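Tight junction protein ZO-3 (Homo sapiens, PDB 3KFV) is a MAGUK scaffolding protein that links tight-junction membrane proteins such as claudins and occludin to the actin cytoskeleton. Local coordinates at residues A[9-14]-A[21-26]; A[146-151]-A[198-203]. All coordinates share one frame; numbering follows the deposited sequence.

Interaction 1: residues A[9-14]-A[21-26]; sequences THFELE and LGFTRG
Phe23 is the aromatic centre of this contact, its ring clasped between Thr9 and Leu13. Thr9 CG2 stands almost over the middle of one face, 3.6 Å from the centroid of the Phe23 ring, while Leu13 CB covers the opposite face nearer the rim; both are CH-pi contacts. The ring also turns its edge to the face of Phe11 in a T-shaped pair, centroids 5.0 Å apart and planes at 84°. With CG of Phe23 held between its own N and carbonyl carbon (chi1 55°), the ring reaches the backbone of 9-14, where Phe11 O lies at its edge, in its plane. The two segments are the arms of the RT loop of the SH3 domain, which joins strand 5-9 to strand 28-33. A single antiparallel bridge pairs Leu13 with Phe23, N to O in both directions, each at 3.0 Å; a separate backbone bond, nearly straight, runs from Gly26 N to Thr9 O. Charged groups meet at Glu12, whose bent chain reaches Arg25 twice. Glu12 OE2 accepts Arg25 N from above the carboxylate plane at 2.8 Å, and Glu12 OE1 forms a salt bridge with Arg25 NH1, carboxylate and guanidinium nearly coplanar. Glu79 of helix 69-82 is a second acidic partner of NH1.

Interaction 2: residues A[146-151]-A[198-203]; sequences RPVVIL and DKHALL
Val148 N donates to Ala201 O at 2.8 Å in an almost straight bond, N-H...O 172°. This is one rung of the parallel pairing between strands 148-151 and 200-203 in the five-stranded sheet of the guanylate kinase-like domain, where strand 148-151 lies between 200-203 and 221-227. The ladder continues as Val148 O accepts Leu203 N and Leu203 O accepts Ile150 N, so Val148 brackets Leu202 with its N and O, and Leu203 in turn brackets Val149. Three CA-H...O contacts accompany these bonds, among them Leu202 CA to Val148 O at 3.4 Å.

Near the strand starts, His200 turns its imidazole toward Arg146, in the loop leading into strand 148-151, CG lying beside its own N (chi1 -64°). His200 ND1 donates to Arg146 O, 3.0 Å away and close to the imidazole plane, and Val148 CG2 lies 4.1 Å from His200 ND1; Phe170 meets the ring from outside the pair. With His200 replaced by an alanine, Arg146 O would probably lose its imidazole mate and a gap would open beside Val148 CG2.

On one face of the sheet Leu202 CD2 approaches Val148 CB at 4.1 Å, and helix 155-165 packs against Leu202. Val149 and Leu203 share the other face, where Val191 of helix 188-196 covers Leu203; Leu203 CD1 touches both Val149 CG2, 3.8 Å away, and CB of Pro147, from the loop before the strand.

How the interactions relate
Interaction 1 belongs to the SH3 domain and interaction 2 to the guanylate kinase-like domain; their centres lie about 27 Å apart, on opposite sides of the chain's centre, and they do not touch. They share no strand or helix. The 146-151/198-203 pair is wholly buried and joins strands of different parts of the sequence, relying on regular parallel backbone bonds with aliphatic packing on both faces. By contrast, the 9-14/21-26 pair is only partly buried and closes one loop on itself through a single antiparallel bridge. There, aromatic contacts and a charged pair supplement the short backbone pairing, whereas across interaction 2 the one side-chain hydrogen bond comes from a histidine.

Interaction 1: residues A[9-14]-A[21-26]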
loop_
_atom_site.group_PDB
_atom_site.type_symbol
_atom_site.label_atom_id
_atom_site.label_comp_id
_atom_site.label_asym_id
_atom_site.label_seq_id
_atom_site.Cartn_x
_atom_site.Cartn_y
_atom_site.Cartn_z
ATOM N N THR A 9 13.475 6.415 -4.798
ATOM C CA THR A 9 14.740 5.699 -4.692
ATOM C C THR A 9 14.588 4.215 -5.040
ATOM O O THR A 9 13.661 3.554 -4.578
ATOM C CB THR A 9 15.336 5.851 -3.273
ATOM O OG1 THR A 9 14.445 5.275 -2.315
ATOM C CG2 THR A 9 15.533 7.319 -2.926
ATOM N N HIS A 10 15.501 3.693 -5.853
ATOM C CA HIS A 10 15.425 2.303 -6.296
ATOM C C HIS A 10 16.646 1.474 -5.898
ATOM O O HIS A 10 17.024 0.514 -6.574
ATOM C CB HIS A 10 15.177 2.240 -7.804
ATOM C CG HIS A 10 13.841 2.777 -8.204
ATOM N ND1 HIS A 10 12.688 2.021 -8.145
ATOM C CD2 HIS A 10 13.466 4.004 -8.637
ATOM C CE1 HIS A 10 11.664 2.756 -8.539
ATOM N NE2 HIS A 10 12.109 3.962 -8.844
ATOM N N PHE A 11 17.259 1.857 -4.787
ATOM C CA PHE A 11 18.290 1.043 -4.173
ATOM C C PHE A 11 18.291 1.315 -2.672
ATOM O O PHE A 11 17.688 2.287 -2.211
ATOM C CB PHE A 11 19.661 1.321 -4.802
ATOM C CG PHE A 11 20.112 2.749 -4.681
ATOM C CD1 PHE A 11 21.014 3.126 -3.693
ATOM C CD2 PHE A 11 19.640 3.715 -5.555
ATOM C CE1 PHE A 11 21.430 4.443 -3.574
ATOM C CE2 PHE A 11 20.054 5.031 -5.445
ATOM C CZ PHE A 11 20.951 5.397 -4.452
ATOM N N GLU A 12 18.952 0.450 -1.911
ATOM C CA GLU A 12 18.980 0.585 -0.462
ATOM C C GLU A 12 20.173 1.423 0.007
ATOM O O GLU A 12 21.257 1.366 -0.577
ATOM C CB GLU A 12 18.985 -0.796 0.206
ATOM C CG GLU A 12 17.599 -1.319 0.612
ATOM C CD GLU A 12 16.663 -1.557 -0.574
ATOM O OE1 GLU A 12 17.141 -1.973 -1.653
ATOM O OE2 GLU A 12 15.440 -1.338 -0.427
ATOM N N LEU A 13 19.957 2.211 1.055
ATOM C CA LEU A 13 21.024 3.004 1.654
ATOM C C LEU A 13 20.810 3.114 3.161
ATOM O O LEU A 13 19.694 3.366 3.623
ATOM C CB LEU A 13 21.077 4.398 1.034
ATOM C CG LEU A 13 22.233 5.281 1.509
ATOM C CD1 LEU A 13 23.550 4.750 0.970
ATOM C CD2 LEU A 13 22.026 6.730 1.099
ATOM N N GLU A 14 21.886 2.917 3.919
ATOM C CA GLU A 14 21.828 3.004 5.374
ATOM C C GLU A 14 21.912 4.454 5.829
ATOM O O GLU A 14 22.550 5.281 5.169
ATOM C CB GLU A 14 22.960 2.189 6.019
ATOM C CG GLU A 14 22.777 0.667 5.977
ATOM C CD GLU A 14 21.513 0.186 6.693
ATOM O OE1 GLU A 14 21.116 -0.979 6.474
ATOM O OE2 GLU A 14 20.915 0.965 7.471
ATOM N N LEU A 21 20.388 10.692 5.177
ATOM C CA LEU A 21 19.156 9.927 5.320
ATOM C C LEU A 21 19.273 8.540 4.696
ATOM O O LEU A 21 19.927 8.357 3.668
ATOM C CB LEU A 21 17.979 10.686 4.703
ATOM C CG LEU A 21 17.633 12.020 5.368
ATOM C CD1 LEU A 21 16.490 12.730 4.639
ATOM C CD2 LEU A 21 17.294 11.810 6.837
ATOM N N GLY A 22 18.644 7.561 5.335
ATOM C CA GLY A 22 18.607 6.216 4.798
ATOM C C GLY A 22 17.337 6.004 3.999
ATOM O O GLY A 22 16.312 6.635 4.264
ATOM N N PHE A 23 17.393 5.125 3.007
ATOM C CA PHE A 23 16.190 4.837 2.240
ATOM C C PHE A 23 16.123 3.425 1.677
ATOM O O PHE A 23 17.106 2.673 1.691
ATOM C CB PHE A 23 15.970 5.872 1.132
ATOM C CG PHE A 23 17.130 6.034 0.193
ATOM C CD1 PHE A 23 17.830 7.228 0.141
ATOM C CD2 PHE A 23 17.503 5.011 -0.656
ATOM C CE1 PHE A 23 18.890 7.391 -0.736
ATOM C CE2 PHE A 23 18.561 5.169 -1.531
ATOM C CZ PHE A 23 19.255 6.361 -1.568
ATOM N N THR A 24 14.943 3.091 1.173
ATOM C CA THR A 24 14.645 1.764 0.667
ATOM C C THR A 24 13.950 1.900 -0.677
ATOM O O THR A 24 13.281 2.897 -0.930
ATOM C CB THR A 24 13.720 1.016 1.661
ATOM O OG1 THR A 24 14.488 0.592 2.794
ATOM C CG2 THR A 24 13.050 -0.200 1.016
ATOM N N ARG A 25 14.115 0.912 -1.548
ATOM C CA ARG A 25 13.327 0.872 -2.776
ATOM C C ARG A 25 11.893 1.353 -2.537
ATOM O O ARG A 25 11.138 0.733 -1.783
ATOM C CB ARG A 25 13.300 -0.543 -3.351
ATOM C CG ARG A 25 14.571 -0.944 -4.040
ATOM C CD ARG A 25 14.522 -2.394 -4.467
ATOM N NE ARG A 25 15.483 -2.664 -5.531
ATOM C CZ ARG A 25 16.797 -2.770 -5.349
ATOM N NH1 ARG A 25 17.317 -2.622 -4.140
ATOM N NH2 ARG A 25 17.593 -3.022 -6.380
ATOM N N GLY A 26 11.528 2.463 -3.174
ATOM C CA GLY A 26 10.163 2.950 -3.126
ATOM C C GLY A 26 9.970 4.222 -2.324
ATOM O O GLY A 26 8.960 4.906 -2.480
#

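Interaction 2: residues A[146-151]-A[198-203]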
loop_
_atom_site.group_PDB
_atom_site.type_symbol
_atom_site.label_atom_id
_atom_site.label_comp_id
_atom_site.label_asym_id
_atom_site.label_seq_id
_atom_site.Cartn_x
_atom_site.Cartn_y
_atom_site.Cartn_z
ATOM N N ARG A 146 -8.060 2.446 -8.579
ATOM C CA ARG A 146 -7.008 1.864 -7.757
ATOM C C ARG A 146 -7.457 0.567 -7.094
ATOM O O ARG A 146 -8.585 0.470 -6.615
ATOM C CB ARG A 146 -6.569 2.871 -6.687
ATOM C CG ARG A 146 -6.111 4.215 -7.237
ATOM C CD ARG A 146 -5.935 5.251 -6.125
ATOM N NE ARG A 146 -5.014 4.800 -5.086
ATOM C CZ ARG A 146 -4.783 5.448 -3.947
ATOM N NH1 ARG A 146 -5.399 6.586 -3.685
ATOM N NH2 ARG A 146 -3.932 4.954 -3.062
ATOM N N PRO A 147 -6.571 -0.442 -7.064
ATOM C CA PRO A 147 -6.935 -1.675 -6.355
ATOM C C PRO A 147 -7.240 -1.360 -4.899
ATOM O O PRO A 147 -6.700 -0.400 -4.354
ATOM C CB PRO A 147 -5.670 -2.532 -6.471
ATOM C CG PRO A 147 -4.968 -2.008 -7.680
ATOM C CD PRO A 147 -5.245 -0.533 -7.698
ATOM N N VAL A 148 -8.105 -2.146 -4.275
ATOM C CA VAL A 148 -8.464 -1.898 -2.887
ATOM C C VAL A 148 -8.141 -3.120 -2.047
ATOM O O VAL A 148 -8.644 -4.212 -2.304
ATOM C CB VAL A 148 -9.972 -1.538 -2.733
ATOM C CG1 VAL A 148 -10.320 -1.318 -1.266
ATOM C CG2 VAL A 148 -10.325 -0.305 -3.555
ATOM N N VAL A 149 -7.293 -2.936 -1.047
ATOM C CA VAL A 149 -6.914 -4.033 -0.166
ATOM C C VAL A 149 -7.668 -3.945 1.160
ATOM O O VAL A 149 -7.551 -2.956 1.883
ATOM C CB VAL A 149 -5.392 -4.039 0.099
ATOM C CG1 VAL A 149 -5.047 -5.056 1.165
ATOM C CG2 VAL A 149 -4.629 -4.331 -1.185
ATOM N N ILE A 150 -8.457 -4.968 1.473
ATOM C CA ILE A 150 -9.183 -4.984 2.734
ATOM C C ILE A 150 -8.476 -5.908 3.709
ATOM O O ILE A 150 -8.382 -7.113 3.474
ATOM C CB ILE A 150 -10.640 -5.454 2.561
ATOM C CG1 ILE A 150 -11.319 -4.727 1.387
ATOM C CG2 ILE A 150 -11.425 -5.276 3.868
ATOM C CD1 ILE A 150 -11.828 -3.357 1.716
ATOM N N LEU A 151 -7.969 -5.331 4.796
ATOM C CA LEU A 151 -7.282 -6.085 5.837
ATOM C C LEU A 151 -8.117 -6.058 7.100
ATOM O O LEU A 151 -8.867 -5.111 7.330
ATOM C CB LEU A 151 -5.912 -5.479 6.125
ATOM C CG LEU A 151 -4.969 -5.357 4.935
ATOM C CD1 LEU A 151 -3.679 -4.676 5.360
ATOM C CD2 LEU A 151 -4.689 -6.725 4.333
ATOM N N ASP A 198 -12.373 -0.988 -15.887
ATOM C CA ASP A 198 -12.744 0.198 -15.125
ATOM C C ASP A 198 -13.410 -0.136 -13.792
ATOM O O ASP A 198 -14.377 0.510 -13.399
ATOM C CB ASP A 198 -13.664 1.098 -15.947
ATOM C CG ASP A 198 -13.520 2.560 -15.578
ATOM O OD1 ASP A 198 -12.357 3.023 -15.480
ATOM O OD2 ASP A 198 -14.560 3.239 -15.391
ATOM N N LYS A 199 -12.887 -1.138 -13.094
ATOM C CA LYS A 199 -13.404 -1.497 -11.780
ATOM C C LYS A 199 -12.286 -1.541 -10.741
ATOM O O LYS A 199 -11.124 -1.734 -11.083
ATOM C CB LYS A 199 -14.086 -2.862 -11.828
ATOM C CG LYS A 199 -15.250 -2.958 -12.775
ATOM C CD LYS A 199 -15.871 -4.343 -12.683
ATOM C CE LYS A 199 -16.829 -4.624 -13.832
ATOM N NZ LYS A 199 -17.198 -6.076 -13.836
ATOM N N HIS A 200 -12.645 -1.361 -9.473
ATOM C CA HIS A 200 -11.706 -1.571 -8.381
ATOM C C HIS A 200 -11.495 -3.063 -8.194
ATOM O O HIS A 200 -12.457 -3.807 -7.995
ATOM C CB HIS A 200 -12.250 -1.009 -7.068
ATOM C CG HIS A 200 -12.449 0.470 -7.069
ATOM N ND1 HIS A 200 -11.402 1.364 -7.140
ATOM C CD2 HIS A 200 -13.574 1.216 -6.972
ATOM C CE1 HIS A 200 -11.874 2.598 -7.102
ATOM N NE2 HIS A 200 -13.190 2.536 -7.003
ATOM N N ALA A 201 -10.240 -3.499 -8.244
ATOM C CA ALA A 201 -9.913 -4.878 -7.917
ATOM C C ALA A 201 -9.815 -5.006 -6.405
ATOM O O ALA A 201 -9.025 -4.310 -5.764
ATOM C CB ALA A 201 -8.611 -5.286 -8.575
ATOM N N LEU A 202 -10.636 -5.880 -5.830
ATOM C CA LEU A 202 -10.644 -6.089 -4.389
ATOM C C LEU A 202 -9.653 -7.184 -4.034
ATOM O O LEU A 202 -9.697 -8.274 -4.608
ATOM C CB LEU A 202 -12.048 -6.464 -3.911
ATOM C CG LEU A 202 -13.121 -5.379 -4.025
ATOM C CD1 LEU A 202 -14.512 -5.980 -3.988
ATOM C CD2 LEU A 202 -12.955 -4.348 -2.925
ATOM N N LEU A 203 -8.761 -6.891 -3.089
ATOM C CA LEU A 203 -7.673 -7.803 -2.731
ATOM C C LEU A 203 -7.661 -8.193 -1.256
ATOM O O LEU A 203 -7.812 -7.349 -0.369
ATOM C CB LEU A 203 -6.327 -7.177 -3.067
ATOM C CG LEU A 203 -6.006 -6.903 -4.528
ATOM C CD1 LEU A 203 -4.926 -5.853 -4.623
ATOM C CD2 LEU A 203 -5.568 -8.191 -5.189
#